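Local coordinates for protein leucine--tRNA ligase (Agrobacterium radiobacter, PDB 5AH5) that probably joins L-leucine to tRNA(Leu) at the expense of ATP, as a leucyl-tRNA synthetase of the first aminoacyl-tRNA synthetase class, at residues L756-N761 and R807-V812; L764-T769 and A785-R790; E654-A659 and Q750-V755. All coordinates share one frame; numbering follows the deposited sequence.

Contact 1: residues L756-N761 and R807-V812; sequences LPVQIN and RIINLV. With nucleotides of chain D.
The amides of Gln759 and Asn810 meet with their planes 82° apart, Gln759 OE1 lying 3.4 Å from Asn810 CB while Ile808 CD1 packs against Gln759 CD at 3.5 Å. Each amide also grips the tRNA of chain D: Gln759 OE1 accepts a bond from G19 N2 at 3.0 Å, and Asn810 ND2 gives one to C64 O2 at 2.8 Å and a second to C64 O2'. Asn810 CG, anti to the backbone N (chi1 -175°), leaves OD1 turned toward Gly762 N, which donates to it and fixes the amide's rotation. G19 and C64 face each other as a Watson-Crick pair, consistent with the tRNA elbow, so both amides bind its minor-groove side. N4 of C17 of chain D lies over one face of the Arg807 guanidinium, and Arg807 NH2 is 3.2 Å from O2' of G19 of chain D.

Beneath these groups the strands run parallel. Ile809 N binds Pro757 O nearly straight (175°), and Gln759 N, Leu811 N and Asn761 N continue the ladder. On the face away from the RNA, Val758, Ile760, Ile809 and Leu811 form an apolar layer, Val758 CG2 touching Ile809 CG2 at 4.0 Å. Helices 776-785 and 787-792 cover this layer, while strands 763-771 and 798-804 flank the central pair and complete the four-stranded mixed sheet.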
# COMPACT_ATOMS: atom_id res chain seq x y z
N LEU B 756 -37.81 -1.15 -21.70
CA LEU B 756 -38.16 -1.47 -20.29
C LEU B 756 -38.37 -2.98 -20.15
O LEU B 756 -39.26 -3.49 -20.78
CB LEU B 756 -39.47 -0.73 -19.95
CG LEU B 756 -39.92 -0.63 -18.49
CD1 LEU B 756 -39.03 0.34 -17.73
CD2 LEU B 756 -41.37 -0.18 -18.40
N PRO B 757 -37.56 -3.70 -19.35
CA PRO B 757 -37.90 -5.11 -19.12
C PRO B 757 -39.16 -5.26 -18.27
O PRO B 757 -39.43 -4.43 -17.37
CB PRO B 757 -36.68 -5.67 -18.38
CG PRO B 757 -36.02 -4.45 -17.75
CD PRO B 757 -36.28 -3.33 -18.73
N VAL B 758 -39.91 -6.33 -18.55
CA VAL B 758 -41.12 -6.67 -17.85
C VAL B 758 -40.93 -8.00 -17.17
O VAL B 758 -40.58 -8.98 -17.82
CB VAL B 758 -42.23 -6.80 -18.87
CG1 VAL B 758 -43.54 -7.17 -18.20
CG2 VAL B 758 -42.33 -5.48 -19.65
N GLN B 759 -41.11 -8.01 -15.87
CA GLN B 759 -41.18 -9.23 -15.08
C GLN B 759 -42.63 -9.58 -14.69
O GLN B 759 -43.43 -8.71 -14.54
CB GLN B 759 -40.38 -9.07 -13.81
CG GLN B 759 -38.87 -9.00 -14.04
CD GLN B 759 -38.09 -8.57 -12.80
OE1 GLN B 759 -38.61 -7.89 -11.93
NE2 GLN B 759 -36.81 -8.93 -12.76
N ILE B 760 -42.89 -10.86 -14.49
CA ILE B 760 -44.06 -11.33 -13.79
C ILE B 760 -43.56 -12.18 -12.66
O ILE B 760 -42.80 -13.17 -12.83
CB ILE B 760 -45.01 -12.16 -14.66
CG1 ILE B 760 -45.63 -11.28 -15.72
CG2 ILE B 760 -46.11 -12.73 -13.82
CD1 ILE B 760 -46.38 -12.03 -16.82
N ASN B 761 -43.95 -11.75 -11.47
CA ASN B 761 -43.52 -12.36 -10.23
C ASN B 761 -42.03 -12.47 -10.13
O ASN B 761 -41.52 -13.45 -9.63
CB ASN B 761 -44.20 -13.71 -10.04
CG ASN B 761 -45.63 -13.56 -9.61
OD1 ASN B 761 -46.12 -12.44 -9.29
ND2 ASN B 761 -46.34 -14.67 -9.61
N ARG B 807 -36.46 1.85 -15.45
CA ARG B 807 -35.59 0.68 -15.16
C ARG B 807 -36.33 -0.63 -15.36
O ARG B 807 -35.91 -1.44 -16.18
CB ARG B 807 -34.99 0.69 -13.74
CG ARG B 807 -34.22 1.97 -13.39
CD ARG B 807 -32.69 1.91 -13.45
NE ARG B 807 -32.05 0.71 -12.88
CZ ARG B 807 -32.00 0.37 -11.59
NH1 ARG B 807 -32.57 1.11 -10.63
NH2 ARG B 807 -31.35 -0.75 -11.23
N ILE B 808 -37.41 -0.84 -14.62
CA ILE B 808 -38.09 -2.11 -14.68
C ILE B 808 -39.58 -2.03 -14.29
O ILE B 808 -39.96 -1.16 -13.53
CB ILE B 808 -37.35 -3.10 -13.83
CG1 ILE B 808 -37.72 -4.52 -14.24
CG2 ILE B 808 -37.60 -2.84 -12.33
CD1 ILE B 808 -36.67 -5.55 -13.99
N ILE B 809 -40.39 -2.94 -14.81
CA ILE B 809 -41.75 -3.18 -14.23
C ILE B 809 -41.94 -4.65 -13.93
O ILE B 809 -41.78 -5.50 -14.82
CB ILE B 809 -42.91 -2.58 -15.06
CG1 ILE B 809 -44.23 -2.74 -14.30
CG2 ILE B 809 -42.97 -3.18 -16.47
CD1 ILE B 809 -45.30 -1.84 -14.79
N ASN B 810 -42.20 -4.96 -12.66
CA ASN B 810 -42.55 -6.30 -12.23
C ASN B 810 -44.05 -6.36 -11.85
O ASN B 810 -44.51 -5.64 -10.97
CB ASN B 810 -41.72 -6.70 -11.05
CG ASN B 810 -41.96 -8.10 -10.63
OD1 ASN B 810 -42.26 -8.97 -11.43
ND2 ASN B 810 -41.87 -8.33 -9.32
N LEU B 811 -44.80 -7.18 -12.57
CA LEU B 811 -46.23 -7.43 -12.27
C LEU B 811 -46.38 -8.57 -11.25
O LEU B 811 -45.82 -9.65 -11.44
CB LEU B 811 -46.93 -7.81 -13.54
CG LEU B 811 -46.79 -6.86 -14.71
CD1 LEU B 811 -47.43 -7.43 -15.98
CD2 LEU B 811 -47.34 -5.51 -14.37
N VAL B 812 -47.05 -8.30 -10.14
CA VAL B 812 -47.25 -9.32 -9.07
C VAL B 812 -48.62 -9.98 -9.28
O VAL B 812 -49.64 -9.27 -9.29
CB VAL B 812 -47.20 -8.69 -7.70
CG1 VAL B 812 -47.46 -9.74 -6.62
CG2 VAL B 812 -45.82 -8.07 -7.45
P G D 19 -29.03 -4.63 -9.17
OP1 G D 19 -28.05 -5.53 -9.80
OP2 G D 19 -28.90 -3.19 -9.12
O5' G D 19 -30.41 -4.89 -9.93
C5' G D 19 -30.77 -6.20 -10.44
C4' G D 19 -31.99 -6.10 -11.34
O4' G D 19 -33.13 -5.72 -10.53
C3' G D 19 -31.88 -5.02 -12.42
O3' G D 19 -32.45 -5.33 -13.65
C2' G D 19 -32.65 -3.86 -11.83
O2' G D 19 -33.13 -2.88 -12.72
C1' G D 19 -33.76 -4.60 -11.11
N9 G D 19 -34.45 -3.87 -10.06
C8 G D 19 -34.02 -2.74 -9.39
N7 G D 19 -34.85 -2.35 -8.46
C5 G D 19 -35.88 -3.29 -8.51
C6 G D 19 -37.06 -3.39 -7.73
O6 G D 19 -37.43 -2.68 -6.79
N1 G D 19 -37.83 -4.48 -8.11
C2 G D 19 -37.50 -5.37 -9.11
N2 G D 19 -38.38 -6.37 -9.33
N3 G D 19 -36.41 -5.27 -9.85
C4 G D 19 -35.64 -4.22 -9.49
P C D 64 -42.26 -8.49 -0.43
OP1 C D 64 -43.12 -7.32 -0.20
OP2 C D 64 -42.53 -9.81 0.17
O5' C D 64 -42.25 -8.71 -2.00
C5' C D 64 -43.27 -9.46 -2.65
C4' C D 64 -43.03 -9.41 -4.14
O4' C D 64 -43.15 -8.05 -4.64
C3' C D 64 -41.65 -9.84 -4.57
O3' C D 64 -41.56 -11.26 -4.62
C2' C D 64 -41.56 -9.20 -5.95
O2' C D 64 -42.29 -9.95 -6.89
C1' C D 64 -42.24 -7.86 -5.72
N1 C D 64 -41.30 -6.77 -5.39
C2 C D 64 -40.54 -6.17 -6.41
O2 C D 64 -40.65 -6.60 -7.56
N3 C D 64 -39.67 -5.19 -6.09
C4 C D 64 -39.58 -4.75 -4.83
N4 C D 64 -38.73 -3.75 -4.57
C5 C D 64 -40.35 -5.33 -3.77
C6 C D 64 -41.17 -6.34 -4.09
P C D 17 -23.16 -0.53 -5.11
OP1 C D 17 -22.11 -0.36 -4.08
OP2 C D 17 -23.14 -1.75 -5.97
O5' C D 17 -24.60 -0.48 -4.41
C5' C D 17 -25.19 0.75 -3.92
C4' C D 17 -26.70 0.75 -4.07
O4' C D 17 -27.10 1.50 -5.24
C3' C D 17 -27.39 -0.60 -4.26
O3' C D 17 -27.53 -1.22 -2.97
C2' C D 17 -28.65 -0.27 -5.09
O2' C D 17 -29.93 -0.35 -4.49
C1' C D 17 -28.44 1.19 -5.51
N1 C D 17 -28.76 1.53 -6.92
C2 C D 17 -28.03 0.96 -7.97
O2 C D 17 -27.11 0.16 -7.71
N3 C D 17 -28.34 1.28 -9.25
C4 C D 17 -29.34 2.14 -9.50
N4 C D 17 -29.62 2.43 -10.77
C5 C D 17 -30.10 2.73 -8.45
C6 C D 17 -29.79 2.40 -7.19

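Contact 2: residues L764-T769 and A785-R790; sequences LIRTMT and ALPEVR. With SO4 (sulfate ion), chain K; nucleotides of chain D.
Arg766 and Glu788 form a salt bridge, NH1 donating to OE1 at 2.9 Å. The carboxylate is met on its syn side, and its plane stands 85° from that of the guanidinium. The remaining nitrogens of Arg766 turn back on its own strand: NE and NH2 bind side-on to Thr767 O, with NE at 2.9 Å and the oxygen in the guanidinium plane. Two bonds to one carbonyl oxygen fix the rotation of the group. Arg766 CG sits between the backbone N and the carbonyl carbon (chi1 60°), and a bend at chi3 turns the NE/NH2 edge toward Thr767 O.

A sulfate, probably from the crystallisation liquor, lies at the guanidinium edge too. It takes a weak bond from Arg766 NH2 to O1, but firmer ones from Thr769 OG1 to O4 at 2.6 Å and from Thr769 N to O2 at 3.2 Å.

The contact joins the outer strand 763-771 of the C-terminal sheet to the start of helix 787-792, for which Leu786 occupies the N-cap position. Val758 on the adjoining strand bonds to the backbones of both Ile765 and Arg766, consistent with a beta bulge that lets two successive side chains point toward the helix.

Around the polar group the packing is apolar. Leu786 CD2 lies 3.7 Å above one guanidinium face, offset toward its rim, and Leu786 CD1 reaches Met768 CB at 4.2 Å, the two side chains crossing at about a right angle. Ile765 CG2 rests on Glu788 CB at 3.8 Å. Met768 extends farther, to Thr782 and Val783 of helix 776-785. Thr767 points away from helix 787-792, and its CG2 lies 3.7 Å from O2 of U20 of chain D.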
# COMPACT_ATOMS: atom_id res chain seq x y z
N LEU B 764 -38.27 -12.45 -15.73
CA LEU B 764 -38.27 -11.74 -16.99
C LEU B 764 -39.11 -12.46 -18.04
O LEU B 764 -38.82 -13.61 -18.39
CB LEU B 764 -36.89 -11.61 -17.56
CG LEU B 764 -36.70 -10.93 -18.92
CD1 LEU B 764 -37.00 -9.44 -18.84
CD2 LEU B 764 -35.27 -11.10 -19.43
N ILE B 765 -40.07 -11.73 -18.60
CA ILE B 765 -40.90 -12.20 -19.69
C ILE B 765 -40.39 -11.65 -21.05
O ILE B 765 -40.24 -12.40 -21.98
CB ILE B 765 -42.38 -11.79 -19.43
CG1 ILE B 765 -42.86 -12.30 -18.05
CG2 ILE B 765 -43.27 -12.37 -20.51
CD1 ILE B 765 -42.54 -13.79 -17.77
N ARG B 766 -40.12 -10.36 -21.17
CA ARG B 766 -39.72 -9.72 -22.45
C ARG B 766 -39.43 -8.26 -22.14
O ARG B 766 -39.53 -7.82 -21.00
CB ARG B 766 -40.81 -9.79 -23.52
CG ARG B 766 -42.13 -9.11 -23.14
CD ARG B 766 -43.08 -9.03 -24.32
NE ARG B 766 -42.65 -7.97 -25.25
CZ ARG B 766 -43.28 -7.58 -26.34
NH1 ARG B 766 -44.43 -8.13 -26.75
NH2 ARG B 766 -42.75 -6.59 -27.03
N THR B 767 -39.09 -7.50 -23.14
CA THR B 767 -38.95 -6.06 -23.01
C THR B 767 -39.97 -5.41 -23.90
O THR B 767 -40.53 -6.02 -24.79
CB THR B 767 -37.55 -5.55 -23.47
OG1 THR B 767 -37.38 -5.79 -24.88
CG2 THR B 767 -36.46 -6.22 -22.76
N MET B 768 -40.15 -4.13 -23.64
CA MET B 768 -41.16 -3.29 -24.23
C MET B 768 -40.44 -1.93 -24.43
O MET B 768 -39.70 -1.47 -23.57
CB MET B 768 -42.27 -3.21 -23.18
CG MET B 768 -43.37 -2.24 -23.38
SD MET B 768 -44.36 -2.07 -21.89
CE MET B 768 -43.26 -1.42 -20.66
N THR B 769 -40.61 -1.34 -25.58
CA THR B 769 -40.10 0.01 -25.87
C THR B 769 -41.23 1.00 -25.75
O THR B 769 -42.27 0.82 -26.39
CB THR B 769 -39.53 0.04 -27.27
OG1 THR B 769 -38.52 -0.96 -27.33
CG2 THR B 769 -38.89 1.38 -27.61
N ALA B 785 -51.33 -5.00 -22.11
CA ALA B 785 -51.64 -5.29 -23.48
C ALA B 785 -50.65 -6.14 -24.24
O ALA B 785 -51.03 -6.70 -25.22
CB ALA B 785 -51.85 -3.98 -24.24
N LEU B 786 -49.42 -6.32 -23.78
CA LEU B 786 -48.50 -7.19 -24.49
C LEU B 786 -49.04 -8.62 -24.58
O LEU B 786 -49.59 -9.14 -23.62
CB LEU B 786 -47.15 -7.24 -23.79
CG LEU B 786 -46.47 -5.88 -23.61
CD1 LEU B 786 -45.25 -6.07 -22.71
CD2 LEU B 786 -46.09 -5.31 -24.98
N PRO B 787 -48.85 -9.28 -25.73
CA PRO B 787 -49.46 -10.60 -25.83
C PRO B 787 -49.04 -11.61 -24.81
O PRO B 787 -49.85 -12.43 -24.35
CB PRO B 787 -49.00 -11.09 -27.22
CG PRO B 787 -48.93 -9.84 -28.02
CD PRO B 787 -48.50 -8.74 -27.07
N GLU B 788 -47.75 -11.60 -24.51
CA GLU B 788 -47.15 -12.50 -23.57
C GLU B 788 -47.71 -12.28 -22.19
O GLU B 788 -47.92 -13.22 -21.45
CB GLU B 788 -45.63 -12.26 -23.50
CG GLU B 788 -44.84 -12.82 -24.65
CD GLU B 788 -44.70 -11.82 -25.81
OE1 GLU B 788 -45.30 -10.69 -25.78
OE2 GLU B 788 -44.01 -12.21 -26.76
N VAL B 789 -47.97 -11.03 -21.86
CA VAL B 789 -48.55 -10.65 -20.56
C VAL B 789 -50.06 -10.97 -20.50
O VAL B 789 -50.49 -11.56 -19.55
CB VAL B 789 -48.28 -9.15 -20.29
CG1 VAL B 789 -48.92 -8.71 -18.97
CG2 VAL B 789 -46.74 -8.91 -20.25
N ARG B 790 -50.83 -10.59 -21.49
CA ARG B 790 -52.24 -10.97 -21.61
C ARG B 790 -52.39 -12.49 -21.53
O ARG B 790 -53.28 -12.99 -20.84
CB ARG B 790 -52.85 -10.51 -22.95
CG ARG B 790 -53.95 -9.49 -22.88
CD ARG B 790 -54.33 -8.90 -24.26
NE ARG B 790 -54.72 -7.49 -24.12
CZ ARG B 790 -54.66 -6.60 -25.10
NH1 ARG B 790 -54.23 -6.93 -26.32
NH2 ARG B 790 -55.01 -5.35 -24.87
S SO4 K . -41.17 -3.62 -28.53
O1 SO4 K . -40.59 -4.84 -27.90
O2 SO4 K . -42.25 -2.96 -27.73
O3 SO4 K . -41.62 -3.94 -29.90
O4 SO4 K . -40.04 -2.67 -28.64
P U D 20 -31.56 -5.95 -14.79
OP1 U D 20 -30.99 -7.20 -14.22
OP2 U D 20 -30.71 -4.92 -15.34
O5' U D 20 -32.64 -6.28 -15.90
C5' U D 20 -33.60 -7.32 -15.68
C4' U D 20 -33.56 -8.27 -16.84
O4' U D 20 -33.93 -7.54 -18.03
C3' U D 20 -32.20 -8.90 -17.13
O3' U D 20 -32.36 -10.25 -17.54
C2' U D 20 -31.66 -8.04 -18.28
O2' U D 20 -30.73 -8.68 -19.10
C1' U D 20 -32.95 -7.72 -19.04
N1 U D 20 -32.88 -6.48 -19.83
C2 U D 20 -32.98 -6.57 -21.19
O2 U D 20 -33.17 -7.62 -21.76
N3 U D 20 -32.88 -5.38 -21.86
C4 U D 20 -32.69 -4.13 -21.32
O4 U D 20 -32.64 -3.15 -22.06
C5 U D 20 -32.60 -4.11 -19.90
C6 U D 20 -32.68 -5.26 -19.22

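Contact 3: residues E654-A659 and Q750-V755; sequences EDREIA and QAENIV
Arg656 reaches from its helix to the backbone of Gln750 and Ala751 by folding its chain twice. CG leaves anti to the carbonyl carbon, and bends at chi2 (-91°) and chi3 (-81°) then swing the guanidinium across the loop. Both NH1 and NH2 lie 3.1 Å from Gln750 O, and NH1 also has a weak hydrogen bond to Arg747 O. Ala751 CA lies 3.9 Å above one guanidinium face, offset toward the rim.

The loop ahead of strand 753-760 thus rests on helix 653-674, one of the helices of the anticodon-binding domain; the contact lies where this helical part passes into the C-terminal part built on the four-stranded mixed sheet and its two helices.

The Ala751 methyl rests against the helix, CB 3.8 Å from Arg656 O and touching Arg660 as well. Glu657 bends at chi2 (53°), which brings OE1 to 4.1 Å from Ala751 CB, while OE2 is engaged in a salt bridge with Arg660. Glu752, its chain extended beyond CG, runs across Arg656 at about a right angle. Its OE2 stays 4.4 Å from Arg656 NE, beyond salt-bridge distance, so any attraction between the two charges is probably weak; farther along, Glu752 touches Glu653.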
# COMPACT_ATOMS: atom_id res chain seq x y z
N GLU B 654 -31.67 9.36 -34.27
CA GLU B 654 -30.37 8.72 -34.37
C GLU B 654 -29.24 9.53 -33.70
O GLU B 654 -28.39 8.97 -33.01
CB GLU B 654 -30.00 8.43 -35.83
CG GLU B 654 -30.66 7.18 -36.42
CD GLU B 654 -30.06 6.79 -37.79
OE1 GLU B 654 -30.51 7.37 -38.81
OE2 GLU B 654 -29.15 5.90 -37.85
N ASP B 655 -29.23 10.85 -33.93
CA ASP B 655 -28.37 11.78 -33.18
C ASP B 655 -28.58 11.65 -31.70
O ASP B 655 -27.63 11.65 -30.94
CB ASP B 655 -28.67 13.22 -33.54
CG ASP B 655 -28.24 13.56 -34.92
OD1 ASP B 655 -27.36 12.88 -35.46
OD2 ASP B 655 -28.78 14.53 -35.48
N ARG B 656 -29.82 11.52 -31.31
CA ARG B 656 -30.17 11.42 -29.91
C ARG B 656 -29.82 10.08 -29.31
O ARG B 656 -29.74 9.97 -28.08
CB ARG B 656 -31.67 11.71 -29.70
CG ARG B 656 -32.04 13.18 -29.79
CD ARG B 656 -31.99 13.85 -28.43
NE ARG B 656 -33.20 13.61 -27.63
CZ ARG B 656 -33.28 13.71 -26.30
NH1 ARG B 656 -32.22 14.03 -25.56
NH2 ARG B 656 -34.44 13.47 -25.69
N GLU B 657 -29.70 9.04 -30.14
CA GLU B 657 -29.24 7.76 -29.62
C GLU B 657 -27.73 7.86 -29.36
O GLU B 657 -27.25 7.41 -28.32
CB GLU B 657 -29.54 6.59 -30.52
CG GLU B 657 -29.16 5.21 -29.95
CD GLU B 657 -29.74 4.91 -28.55
OE1 GLU B 657 -30.86 5.39 -28.22
OE2 GLU B 657 -29.07 4.18 -27.78
N ILE B 658 -27.03 8.47 -30.31
CA ILE B 658 -25.61 8.70 -30.20
C ILE B 658 -25.35 9.59 -28.98
O ILE B 658 -24.59 9.19 -28.08
CB ILE B 658 -25.01 9.29 -31.48
CG1 ILE B 658 -25.07 8.25 -32.60
CG2 ILE B 658 -23.55 9.72 -31.26
CD1 ILE B 658 -24.80 8.79 -34.00
N ALA B 659 -26.03 10.74 -28.91
CA ALA B 659 -25.79 11.72 -27.85
C ALA B 659 -25.99 11.10 -26.50
O ALA B 659 -25.19 11.29 -25.59
CB ALA B 659 -26.66 12.94 -28.02
N GLN B 750 -31.54 11.03 -21.50
CA GLN B 750 -32.64 10.13 -21.94
C GLN B 750 -32.84 10.47 -23.36
O GLN B 750 -32.82 11.64 -23.71
CB GLN B 750 -33.95 10.38 -21.22
CG GLN B 750 -33.94 10.13 -19.73
CD GLN B 750 -35.05 10.90 -19.03
OE1 GLN B 750 -35.27 12.09 -19.30
NE2 GLN B 750 -35.76 10.22 -18.13
N ALA B 751 -33.01 9.45 -24.19
CA ALA B 751 -33.42 9.67 -25.57
C ALA B 751 -34.97 9.71 -25.52
O ALA B 751 -35.57 9.82 -24.43
CB ALA B 751 -32.91 8.55 -26.48
N GLU B 752 -35.58 9.64 -26.69
CA GLU B 752 -37.01 9.79 -26.85
C GLU B 752 -37.76 8.52 -26.36
O GLU B 752 -38.85 8.65 -25.87
CB GLU B 752 -37.34 10.14 -28.32
CG GLU B 752 -36.69 11.45 -28.80
CD GLU B 752 -36.78 11.69 -30.31
OE1 GLU B 752 -37.69 11.13 -30.96
OE2 GLU B 752 -35.93 12.44 -30.87
N ASN B 753 -37.14 7.34 -26.49
CA ASN B 753 -37.75 6.06 -26.06
C ASN B 753 -36.88 5.22 -25.13
O ASN B 753 -35.67 5.32 -25.12
CB ASN B 753 -38.12 5.22 -27.29
CG ASN B 753 -39.09 5.95 -28.19
OD1 ASN B 753 -40.18 6.35 -27.76
ND2 ASN B 753 -38.68 6.17 -29.43
N ILE B 754 -37.52 4.37 -24.35
CA ILE B 754 -36.85 3.55 -23.36
C ILE B 754 -37.22 2.08 -23.59
O ILE B 754 -38.38 1.77 -23.87
CB ILE B 754 -37.22 4.10 -21.98
CG1 ILE B 754 -36.09 5.06 -21.59
CG2 ILE B 754 -37.40 3.02 -20.91
CD1 ILE B 754 -36.39 5.94 -20.41
N VAL B 755 -36.22 1.20 -23.53
CA VAL B 755 -36.43 -0.24 -23.49
C VAL B 755 -36.63 -0.62 -22.02
O VAL B 755 -35.79 -0.39 -21.16
CB VAL B 755 -35.28 -1.02 -24.14
CG1 VAL B 755 -35.48 -2.52 -24.01
CG2 VAL B 755 -35.15 -0.63 -25.63

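Contact 1 is the buried one, whereas contacts 2 and 3 lie nearer the surface. Strand 753-760 serves both contacts 1 and 3: its far part pairs inside the sheet, while contact 3 ties the approach to the strand to a helix outside the sheet. Contact 2 uses the next strand, 763-771, and lies within the chain loop closed by contact 1; Ile760 CD1 and Ile765 CG1, 3.7 Å apart, join their packing. The chemistry follows the setting: a backbone ladder between an RNA-binding polar face and an apolar layer in contact 1, a salt bridge over aliphatic packing in contact 2, and an arginine laid on loop backbone in contact 3.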